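PDB 1V30: putative gamma-glutamylcyclotransferase PH0828 from Pyrococcus horikoshii, which probably acts as an acyltransferase on gamma-glutamyl substrates, although this activity is only putative. Local coordinates for residues V8-Y13 with E67-I72; K18-H23 with G110-I115; E38-Y43 with R82-S87. All coordinates share one frame; numbering follows the deposited sequence.

Interaction 1: V8-Y13 with E67-I72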
loop_
_atom_site.group_PDB
_atom_site.type_symbol
_atom_site.label_atom_id
_atom_site.label_comp_id
_atom_site.label_asym_id
_atom_site.label_seq_id
_atom_site.Cartn_x
_atom_site.Cartn_y
_atom_site.Cartn_z
ATOM N N VAL A 8 3.982 15.463 2.201
ATOM C CA VAL A 8 2.802 14.758 1.712
ATOM C C VAL A 8 2.505 13.532 2.572
ATOM O O VAL A 8 3.414 12.793 2.950
ATOM C CB VAL A 8 2.995 14.284 0.250
ATOM C CG1 VAL A 8 1.724 13.623 -0.258
ATOM C CG2 VAL A 8 3.377 15.459 -0.635
ATOM N N ARG A 9 1.230 13.321 2.876
ATOM C CA ARG A 9 0.822 12.173 3.675
ATOM C C ARG A 9 0.403 11.061 2.717
ATOM O O ARG A 9 -0.428 11.284 1.833
ATOM C CB ARG A 9 -0.353 12.556 4.582
ATOM C CG ARG A 9 -0.717 11.505 5.617
ATOM C CD ARG A 9 -1.814 12.003 6.556
ATOM N NE ARG A 9 -1.403 13.192 7.298
ATOM C CZ ARG A 9 -2.013 14.373 7.230
ATOM N NH1 ARG A 9 -3.076 14.540 6.453
ATOM N NH2 ARG A 9 -1.553 15.393 7.940
ATOM N N ILE A 10 0.986 9.874 2.876
ATOM C CA ILE A 10 0.646 8.745 2.015
ATOM C C ILE A 10 0.226 7.525 2.830
ATOM O O ILE A 10 0.635 7.369 3.986
ATOM C CB ILE A 10 1.830 8.339 1.091
ATOM C CG1 ILE A 10 3.010 7.838 1.926
ATOM C CG2 ILE A 10 2.256 9.531 0.232
ATOM C CD1 ILE A 10 4.183 7.352 1.096
ATOM N N ALA A 11 -0.595 6.673 2.223
ATOM C CA ALA A 11 -1.081 5.452 2.859
ATOM C C ALA A 11 -0.698 4.309 1.930
ATOM O O ALA A 11 -1.204 4.211 0.804
ATOM C CB ALA A 11 -2.590 5.514 3.028
ATOM N N VAL A 12 0.207 3.452 2.397
ATOM C CA VAL A 12 0.682 2.338 1.589
ATOM C C VAL A 12 0.237 0.985 2.130
ATOM O O VAL A 12 0.295 0.724 3.337
ATOM C CB VAL A 12 2.224 2.395 1.436
ATOM C CG1 VAL A 12 2.612 3.692 0.723
ATOM C CG2 VAL A 12 2.911 2.318 2.801
ATOM N N TYR A 13 -0.223 0.132 1.222
ATOM C CA TYR A 13 -0.737 -1.186 1.569
ATOM C C TYR A 13 0.105 -2.341 1.058
ATOM O O TYR A 13 -0.113 -3.483 1.458
ATOM C CB TYR A 13 -2.141 -1.347 0.986
ATOM C CG TYR A 13 -2.181 -1.139 -0.520
ATOM C CD1 TYR A 13 -2.446 0.118 -1.067
ATOM C CD2 TYR A 13 -1.935 -2.199 -1.401
ATOM C CE1 TYR A 13 -2.472 0.312 -2.460
ATOM C CE2 TYR A 13 -1.956 -2.013 -2.790
ATOM C CZ TYR A 13 -2.230 -0.760 -3.309
ATOM O OH TYR A 13 -2.303 -0.604 -4.677
ATOM N N GLU A 67 10.201 16.036 -2.399
ATOM C CA GLU A 67 11.189 15.349 -3.221
ATOM C C GLU A 67 10.999 13.836 -3.157
ATOM O O GLU A 67 11.040 13.156 -4.180
ATOM C CB GLU A 67 12.598 15.734 -2.761
ATOM C CG GLU A 67 13.646 15.730 -3.865
ATOM C CD GLU A 67 14.313 14.384 -4.047
ATOM O OE1 GLU A 67 14.960 13.915 -3.088
ATOM O OE2 GLU A 67 14.198 13.799 -5.146
ATOM N N THR A 68 10.779 13.314 -1.954
ATOM C CA THR A 68 10.579 11.881 -1.780
ATOM C C THR A 68 9.319 11.418 -2.506
ATOM O O THR A 68 9.339 10.410 -3.212
ATOM C CB THR A 68 10.467 11.515 -0.287
ATOM O OG1 THR A 68 11.697 11.839 0.376
ATOM C CG2 THR A 68 10.186 10.029 -0.119
ATOM N N PHE A 69 8.223 12.154 -2.342
ATOM C CA PHE A 69 6.982 11.784 -3.010
ATOM C C PHE A 69 7.150 11.766 -4.527
ATOM O O PHE A 69 6.700 10.836 -5.195
ATOM C CB PHE A 69 5.851 12.748 -2.654
ATOM C CG PHE A 69 4.552 12.407 -3.325
ATOM C CD1 PHE A 69 3.733 11.405 -2.813
ATOM C CD2 PHE A 69 4.181 13.036 -4.507
ATOM C CE1 PHE A 69 2.565 11.033 -3.474
ATOM C CE2 PHE A 69 3.014 12.671 -5.175
ATOM C CZ PHE A 69 2.206 11.667 -4.657
ATOM N N GLU A 70 7.786 12.798 -5.075
ATOM C CA GLU A 70 7.993 12.862 -6.518
ATOM C C GLU A 70 8.845 11.701 -7.022
ATOM O O GLU A 70 8.590 11.163 -8.102
ATOM C CB GLU A 70 8.632 14.198 -6.910
ATOM C CG GLU A 70 7.682 15.380 -6.768
ATOM C CD GLU A 70 8.275 16.688 -7.268
ATOM O OE1 GLU A 70 9.338 16.655 -7.920
ATOM O OE2 GLU A 70 7.670 17.747 -7.014
ATOM N N ARG A 71 9.853 11.307 -6.246
ATOM C CA ARG A 71 10.710 10.195 -6.644
ATOM C C ARG A 71 9.902 8.909 -6.730
ATOM O O ARG A 71 10.039 8.136 -7.679
ATOM C CB ARG A 71 11.856 9.995 -5.650
ATOM C CG ARG A 71 13.044 10.919 -5.849
ATOM C CD ARG A 71 14.340 10.185 -5.529
ATOM N NE ARG A 71 14.314 9.551 -4.212
ATOM C CZ ARG A 71 14.360 10.211 -3.060
ATOM N NH1 ARG A 71 14.436 11.533 -3.056
ATOM N NH2 ARG A 71 14.331 9.551 -1.911
ATOM N N ILE A 72 9.062 8.683 -5.727
ATOM C CA ILE A 72 8.232 7.488 -5.691
ATOM C C ILE A 72 7.235 7.480 -6.843
ATOM O O ILE A 72 7.049 6.462 -7.510
ATOM C CB ILE A 72 7.450 7.398 -4.363
ATOM C CG1 ILE A 72 8.427 7.197 -3.202
ATOM C CG2 ILE A 72 6.429 6.265 -4.430
ATOM C CD1 ILE A 72 7.768 7.214 -1.834
#

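Interaction 2: K18-H23 with G110-I115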
loop_
_atom_site.group_PDB
_atom_site.type_symbol
_atom_site.label_atom_id
_atom_site.label_comp_id
_atom_site.label_asym_id
_atom_site.label_seq_id
_atom_site.Cartn_x
_atom_site.Cartn_y
_atom_site.Cartn_z
ATOM N N LYS A 18 6.755 -1.389 5.280
ATOM C CA LYS A 18 7.982 -1.810 5.939
ATOM C C LYS A 18 8.311 -3.266 5.615
ATOM O O LYS A 18 7.457 -4.149 5.734
ATOM C CB LYS A 18 7.837 -1.645 7.452
ATOM C CG LYS A 18 8.999 -2.208 8.248
ATOM C CD LYS A 18 8.723 -2.105 9.730
ATOM C CE LYS A 18 9.593 -3.068 10.516
ATOM N NZ LYS A 18 9.266 -2.999 11.963
ATOM N N GLY A 19 9.554 -3.504 5.206
ATOM C CA GLY A 19 9.993 -4.850 4.884
ATOM C C GLY A 19 9.671 -5.316 3.476
ATOM O O GLY A 19 10.157 -6.363 3.045
ATOM N N LYS A 20 8.853 -4.552 2.757
ATOM C CA LYS A 20 8.475 -4.911 1.392
ATOM C C LYS A 20 9.515 -4.406 0.395
ATOM O O LYS A 20 10.323 -3.538 0.721
ATOM C CB LYS A 20 7.065 -4.391 1.088
ATOM C CG LYS A 20 5.960 -5.272 1.667
ATOM C CD LYS A 20 6.171 -5.554 3.143
ATOM C CE LYS A 20 5.125 -6.504 3.701
ATOM N NZ LYS A 20 5.368 -6.674 5.162
ATOM N N PRO A 21 9.485 -4.916 -0.851
ATOM C CA PRO A 21 10.458 -4.526 -1.880
ATOM C C PRO A 21 10.889 -3.084 -2.116
ATOM O O PRO A 21 12.055 -2.843 -2.432
ATOM C CB PRO A 21 9.892 -5.165 -3.148
ATOM C CG PRO A 21 9.225 -6.391 -2.626
ATOM C CD PRO A 21 8.504 -5.867 -1.405
ATOM N N LEU A 22 9.986 -2.125 -1.979
ATOM C CA LEU A 22 10.373 -0.741 -2.224
ATOM C C LEU A 22 10.384 0.136 -0.984
ATOM O O LEU A 22 10.403 1.363 -1.086
ATOM C CB LEU A 22 9.456 -0.116 -3.282
ATOM C CG LEU A 22 9.639 -0.664 -4.700
ATOM C CD1 LEU A 22 8.636 0.001 -5.634
ATOM C CD2 LEU A 22 11.065 -0.405 -5.176
ATOM N N HIS A 23 10.401 -0.481 0.192
ATOM C CA HIS A 23 10.382 0.314 1.407
ATOM C C HIS A 23 11.565 1.252 1.577
ATOM O O HIS A 23 11.448 2.263 2.269
ATOM C CB HIS A 23 10.276 -0.563 2.649
ATOM C CG HIS A 23 10.041 0.224 3.899
ATOM N ND1 HIS A 23 8.902 0.972 4.099
ATOM C CD2 HIS A 23 10.816 0.422 4.991
ATOM C CE1 HIS A 23 8.984 1.598 5.259
ATOM N NE2 HIS A 23 10.137 1.281 5.821
ATOM N N GLY A 110 -7.219 -8.309 3.962
ATOM C CA GLY A 110 -6.962 -6.949 3.523
ATOM C C GLY A 110 -5.597 -6.481 3.996
ATOM O O GLY A 110 -5.262 -5.304 3.886
ATOM N N ASP A 111 -4.802 -7.416 4.510
ATOM C CA ASP A 111 -3.466 -7.129 5.027
ATOM C C ASP A 111 -2.426 -7.904 4.216
ATOM O O ASP A 111 -2.435 -9.136 4.207
ATOM C CB ASP A 111 -3.409 -7.542 6.503
ATOM C CG ASP A 111 -2.098 -7.185 7.169
ATOM O OD1 ASP A 111 -1.144 -6.785 6.474
ATOM O OD2 ASP A 111 -2.016 -7.320 8.413
ATOM N N PHE A 112 -1.532 -7.175 3.550
ATOM C CA PHE A 112 -0.484 -7.766 2.714
ATOM C C PHE A 112 0.410 -8.730 3.500
ATOM O O PHE A 112 1.048 -9.606 2.913
ATOM C CB PHE A 112 0.342 -6.630 2.082
ATOM C CG PHE A 112 1.191 -7.036 0.891
ATOM C CD1 PHE A 112 0.746 -7.969 -0.046
ATOM C CD2 PHE A 112 2.402 -6.394 0.659
ATOM C CE1 PHE A 112 1.496 -8.244 -1.202
ATOM C CE2 PHE A 112 3.152 -6.660 -0.485
ATOM C CZ PHE A 112 2.699 -7.584 -1.416
ATOM N N ASP A 113 0.454 -8.579 4.826
ATOM C CA ASP A 113 1.275 -9.466 5.652
ATOM C C ASP A 113 0.753 -10.895 5.668
ATOM O O ASP A 113 1.436 -11.799 6.150
ATOM C CB ASP A 113 1.374 -8.957 7.099
ATOM C CG ASP A 113 2.501 -7.953 7.298
ATOM O OD1 ASP A 113 3.519 -8.022 6.576
ATOM O OD2 ASP A 113 2.380 -7.100 8.202
ATOM N N GLU A 114 -0.453 -11.103 5.149
ATOM C CA GLU A 114 -1.021 -12.441 5.115
ATOM C C GLU A 114 -0.086 -13.360 4.334
ATOM O O GLU A 114 0.003 -14.554 4.617
ATOM C CB GLU A 114 -2.404 -12.421 4.463
ATOM C CG GLU A 114 -3.228 -13.664 4.750
ATOM C CD GLU A 114 -4.603 -13.609 4.122
ATOM O OE1 GLU A 114 -5.322 -12.608 4.335
ATOM O OE2 GLU A 114 -4.967 -14.571 3.419
ATOM N N ILE A 115 0.622 -12.798 3.357
ATOM C CA ILE A 115 1.550 -13.578 2.541
ATOM C C ILE A 115 2.706 -14.110 3.394
ATOM O O ILE A 115 3.222 -15.202 3.146
ATOM C CB ILE A 115 2.121 -12.734 1.370
ATOM C CG1 ILE A 115 0.976 -12.205 0.496
ATOM C CG2 ILE A 115 3.080 -13.577 0.535
ATOM C CD1 ILE A 115 0.088 -13.284 -0.097
#

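Interaction 3: E38-Y43 with R82-S87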
loop_
_atom_site.group_PDB
_atom_site.type_symbol
_atom_site.label_atom_id
_atom_site.label_comp_id
_atom_site.label_asym_id
_atom_site.label_seq_id
_atom_site.Cartn_x
_atom_site.Cartn_y
_atom_site.Cartn_z
ATOM N N GLU A 38 -11.590 1.822 4.522
ATOM C CA GLU A 38 -12.824 1.146 4.152
ATOM C C GLU A 38 -13.090 1.323 2.662
ATOM O O GLU A 38 -12.716 2.337 2.077
ATOM C CB GLU A 38 -13.997 1.718 4.958
ATOM C CG GLU A 38 -13.992 1.328 6.428
ATOM C CD GLU A 38 -14.345 -0.133 6.645
ATOM O OE1 GLU A 38 -14.156 -0.633 7.774
ATOM O OE2 GLU A 38 -14.821 -0.782 5.688
ATOM N N GLY A 39 -13.723 0.329 2.048
ATOM C CA GLY A 39 -14.049 0.419 0.636
ATOM C C GLY A 39 -12.990 -0.062 -0.338
ATOM O O GLY A 39 -13.026 0.291 -1.517
ATOM N N TYR A 40 -12.045 -0.865 0.141
ATOM C CA TYR A 40 -10.994 -1.387 -0.724
ATOM C C TYR A 40 -10.733 -2.871 -0.514
ATOM O O TYR A 40 -10.863 -3.388 0.595
ATOM C CB TYR A 40 -9.679 -0.627 -0.514
ATOM C CG TYR A 40 -9.567 0.654 -1.306
ATOM C CD1 TYR A 40 -10.015 1.867 -0.784
ATOM C CD2 TYR A 40 -9.034 0.648 -2.593
ATOM C CE1 TYR A 40 -9.936 3.045 -1.532
ATOM C CE2 TYR A 40 -8.952 1.815 -3.347
ATOM C CZ TYR A 40 -9.405 3.008 -2.812
ATOM O OH TYR A 40 -9.331 4.153 -3.569
ATOM N N GLN A 41 -10.362 -3.542 -1.598
ATOM C CA GLN A 41 -10.029 -4.958 -1.562
ATOM C C GLN A 41 -8.579 -5.084 -2.003
ATOM O O GLN A 41 -8.078 -4.249 -2.760
ATOM C CB GLN A 41 -10.927 -5.751 -2.504
ATOM C CG GLN A 41 -12.404 -5.613 -2.207
ATOM C CD GLN A 41 -13.238 -6.537 -3.056
ATOM O OE1 GLN A 41 -12.945 -6.742 -4.234
ATOM N NE2 GLN A 41 -14.291 -7.094 -2.469
ATOM N N LEU A 42 -7.912 -6.133 -1.535
ATOM C CA LEU A 42 -6.510 -6.361 -1.860
ATOM C C LEU A 42 -6.315 -7.677 -2.598
ATOM O O LEU A 42 -6.788 -8.720 -2.147
ATOM C CB LEU A 42 -5.679 -6.379 -0.572
ATOM C CG LEU A 42 -4.173 -6.636 -0.697
ATOM C CD1 LEU A 42 -3.516 -5.534 -1.511
ATOM C CD2 LEU A 42 -3.552 -6.700 0.698
ATOM N N TYR A 43 -5.621 -7.614 -3.729
ATOM C CA TYR A 43 -5.323 -8.789 -4.540
ATOM C C TYR A 43 -3.814 -8.874 -4.720
ATOM O O TYR A 43 -3.110 -7.866 -4.613
ATOM C CB TYR A 43 -5.988 -8.690 -5.917
ATOM C CG TYR A 43 -7.493 -8.759 -5.876
ATOM C CD1 TYR A 43 -8.249 -7.653 -5.489
ATOM C CD2 TYR A 43 -8.161 -9.940 -6.186
ATOM C CE1 TYR A 43 -9.634 -7.724 -5.406
ATOM C CE2 TYR A 43 -9.547 -10.021 -6.108
ATOM C CZ TYR A 43 -10.274 -8.908 -5.715
ATOM O OH TYR A 43 -11.645 -8.985 -5.617
ATOM N N ARG A 82 -2.928 4.623 -10.085
ATOM C CA ARG A 82 -3.230 6.041 -10.175
ATOM C C ARG A 82 -3.449 6.572 -8.763
ATOM O O ARG A 82 -3.952 5.871 -7.886
ATOM C CB ARG A 82 -4.440 6.285 -11.089
ATOM C CG ARG A 82 -4.109 6.038 -12.562
ATOM C CD ARG A 82 -5.323 6.178 -13.469
ATOM N NE ARG A 82 -6.370 5.228 -13.112
ATOM C CZ ARG A 82 -7.422 4.943 -13.876
ATOM N NH1 ARG A 82 -7.577 5.531 -15.055
ATOM N NH2 ARG A 82 -8.326 4.073 -13.454
ATOM N N LEU A 83 -3.051 7.818 -8.559
ATOM C CA LEU A 83 -3.123 8.474 -7.264
ATOM C C LEU A 83 -4.535 8.875 -6.860
ATOM O O LEU A 83 -5.230 9.562 -7.604
ATOM C CB LEU A 83 -2.225 9.713 -7.299
ATOM C CG LEU A 83 -1.743 10.319 -5.986
ATOM C CD1 LEU A 83 -0.747 9.370 -5.326
ATOM C CD2 LEU A 83 -1.082 11.659 -6.264
ATOM N N VAL A 84 -4.959 8.437 -5.679
ATOM C CA VAL A 84 -6.274 8.784 -5.163
ATOM C C VAL A 84 -6.105 9.273 -3.732
ATOM O O VAL A 84 -5.043 9.105 -3.127
ATOM C CB VAL A 84 -7.248 7.579 -5.167
ATOM C CG1 VAL A 84 -7.444 7.076 -6.588
ATOM C CG2 VAL A 84 -6.721 6.466 -4.273
ATOM N N GLU A 85 -7.149 9.890 -3.198
ATOM C CA GLU A 85 -7.116 10.384 -1.834
ATOM C C GLU A 85 -8.020 9.523 -0.973
ATOM O O GLU A 85 -9.102 9.123 -1.398
ATOM C CB GLU A 85 -7.571 11.842 -1.796
ATOM C CG GLU A 85 -6.547 12.785 -2.410
ATOM C CD GLU A 85 -7.161 14.066 -2.931
ATOM O OE1 GLU A 85 -7.804 14.791 -2.145
ATOM O OE2 GLU A 85 -6.996 14.345 -4.137
ATOM N N VAL A 86 -7.549 9.219 0.232
ATOM C CA VAL A 86 -8.314 8.418 1.172
ATOM C C VAL A 86 -8.267 9.058 2.550
ATOM O O VAL A 86 -7.346 9.811 2.876
ATOM C CB VAL A 86 -7.764 6.968 1.286
ATOM C CG1 VAL A 86 -7.866 6.266 -0.055
ATOM C CG2 VAL A 86 -6.322 6.981 1.765
ATOM N N SER A 87 -9.273 8.768 3.362
ATOM C CA SER A 87 -9.306 9.306 4.712
ATOM C C SER A 87 -8.585 8.340 5.646
ATOM O O SER A 87 -8.696 7.125 5.488
ATOM C CB SER A 87 -10.751 9.475 5.186
ATOM O OG SER A 87 -11.431 10.464 4.434
HETATM O O HOH W 1 -10.303 6.685 -2.828
#

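Interaction 1: V8-Y13 with E67-I72
Phe69 reaches from helix 66-72 onto strand 8-12, and its CD1 corner is shared by two aliphatic side chains. Val8 brings CG1 to within 3.9 Å of Phe69 CD1, approaching the ring at a slant that is neither over the face nor at the rim. Ile10 meets the ring at its edge, near the ring plane: Ile10 CG2 lies 3.9 Å from Phe69 CD1 and 4.0 Å from Phe69 CE1. CB of Phe69 points toward the strand, and with CG anti to the backbone N (chi1 180°) the ring lies with CD1 at the methyls of Val8 and Ile10. The second branch of Val8, CG2, touches the root of the same side chain, 4.2 Å from Phe69 CB. Val8 and Ile10, two positions apart, point to the same side of the strand, and the contact is purely apolar. It joins helix to sheet in a partly buried layer, away from the annotated sites. Ile10 also packs on Leu26, and Phe69 on Val64. Both edges of strand 8-12 are paired, through Val8, Ile10 and Val12 with strand 56-64 and through Arg9 and Ala11 with Phe94 of strand 93-98, while helix 66-72 packs on the side from which Val8 and Ile10 project.

Interaction 2: K18-H23 with G110-I115
The Phe112 ring takes Lys20 at its edge: Lys20 CG lies near the ring plane, 3.8 Å from Phe112 CE2, while the two side chains run past each other in opposite directions. The contact joins a loop after strand 8-12, with a type I turn from Lys20 to His23, to an Asx turn with a capping bond at Asp111, leading into helix 114-123. Phe112 also forms an edge-to-face stack with Phe44, which ties the ring to strand 40-44. The other ring here, His23, has Lys18 CA over the centre of one face, 3.4 Å above the plane. Lys20 grips the lead-in to the helix twice, by its methylenes and by its charge. Its chain is bent at CB-CG (chi2 51°) and extended beyond, which lets CG sit at the edge of Phe112 while NZ travels on to the carboxylate of Asp113. There Lys20 NZ donates to Asp113 OD1 at 2.7 Å, a salt bridge in which the ammonium meets OD1 on its syn side, 22° out of the carboxylate plane. A weak bond from Lys20 NZ to Lys18 O, 3.3 Å long, gives the ammonium a second partner in its own loop. Asp113 OD1 is also paired with Arg116, and Asp111 OD1 with Arg17, so the acidic turn is flanked by Lys20, Arg17 and Arg116, which would probably favour ionised carboxylates. Phe112 also lies against Gly14, a substrate-binding residue by similarity, so this contact borders the probable substrate-binding loop. Within the turn Glu114 N is bonded to Asp111 O, and Asp113 N reaches Asp111 OD1 at 2.9 Å, nearly straight at 165° but from above the carboxylate plane.

Interaction 3: E38-Y43 with R82-S87
Tyr40 reaches across to Val84 and Val86, linking strand 40-44 to strand 81-86 by one long side chain. The contact packs two different sheets together, with the side chain of Tyr40 about 7 Å from that of Tyr13, a substrate-binding residue by similarity. Its CB points toward the partner strand just after the chain has turned a corner at Glu38 and Gly39. From CB the ring is set off with CG anti to the carbonyl carbon (chi1 -84°), and it stands almost perpendicular to the CA-CB-CG plane (chi2 89°). Further out, Tyr40 CE1 comes 4.1 Å from Val86 CG1, which meets the ring obliquely. At the tip Tyr40 OH lies 3.6 Å from Val84 CG2, the side chains of Tyr40 and Val84 approaching from opposite directions. The phenol oxygen is also reached by a water, in the ring plane at the edge, which donates to Tyr40 OH at 2.8 Å. The same water donates to Glu85 O at 3.1 Å, so both of its hydrogens are spent joining the two strands. Tyr40 OH has its strongest polar partner in Glu97 of strand 93-98, while the side chain also packs on Ala50 and Leu57. Because the water gives its hydrogen to Tyr40 OH, the phenol is an acceptor there, which is consistent with its own proton going to the Glu97 carboxylate.

How the interactions relate
From the N terminus, strand 8-12 opens interaction 1, which closes a loop of 53 residues on helix 66-72. Before that closure, residues 18-23 open interaction 2 and residues 38-43 open interaction 3. Interaction 3 closes next, on strand 81-86, and interaction 2 last, at the lead-in to helix 114-123. Interaction 3 therefore nests inside interaction 2, while interaction 1 crosses both. The three centres lie about 15 to 16 Å apart, yet their residues touch: Tyr13 packs on Leu42 and Phe112, Phe69 on Leu83, and Phe112 on Leu42. Together they tie helix 66-72, the loop after strand 8-12 and the lead-in to helix 114-123 to the strands 8-12, 40-44 and 81-86.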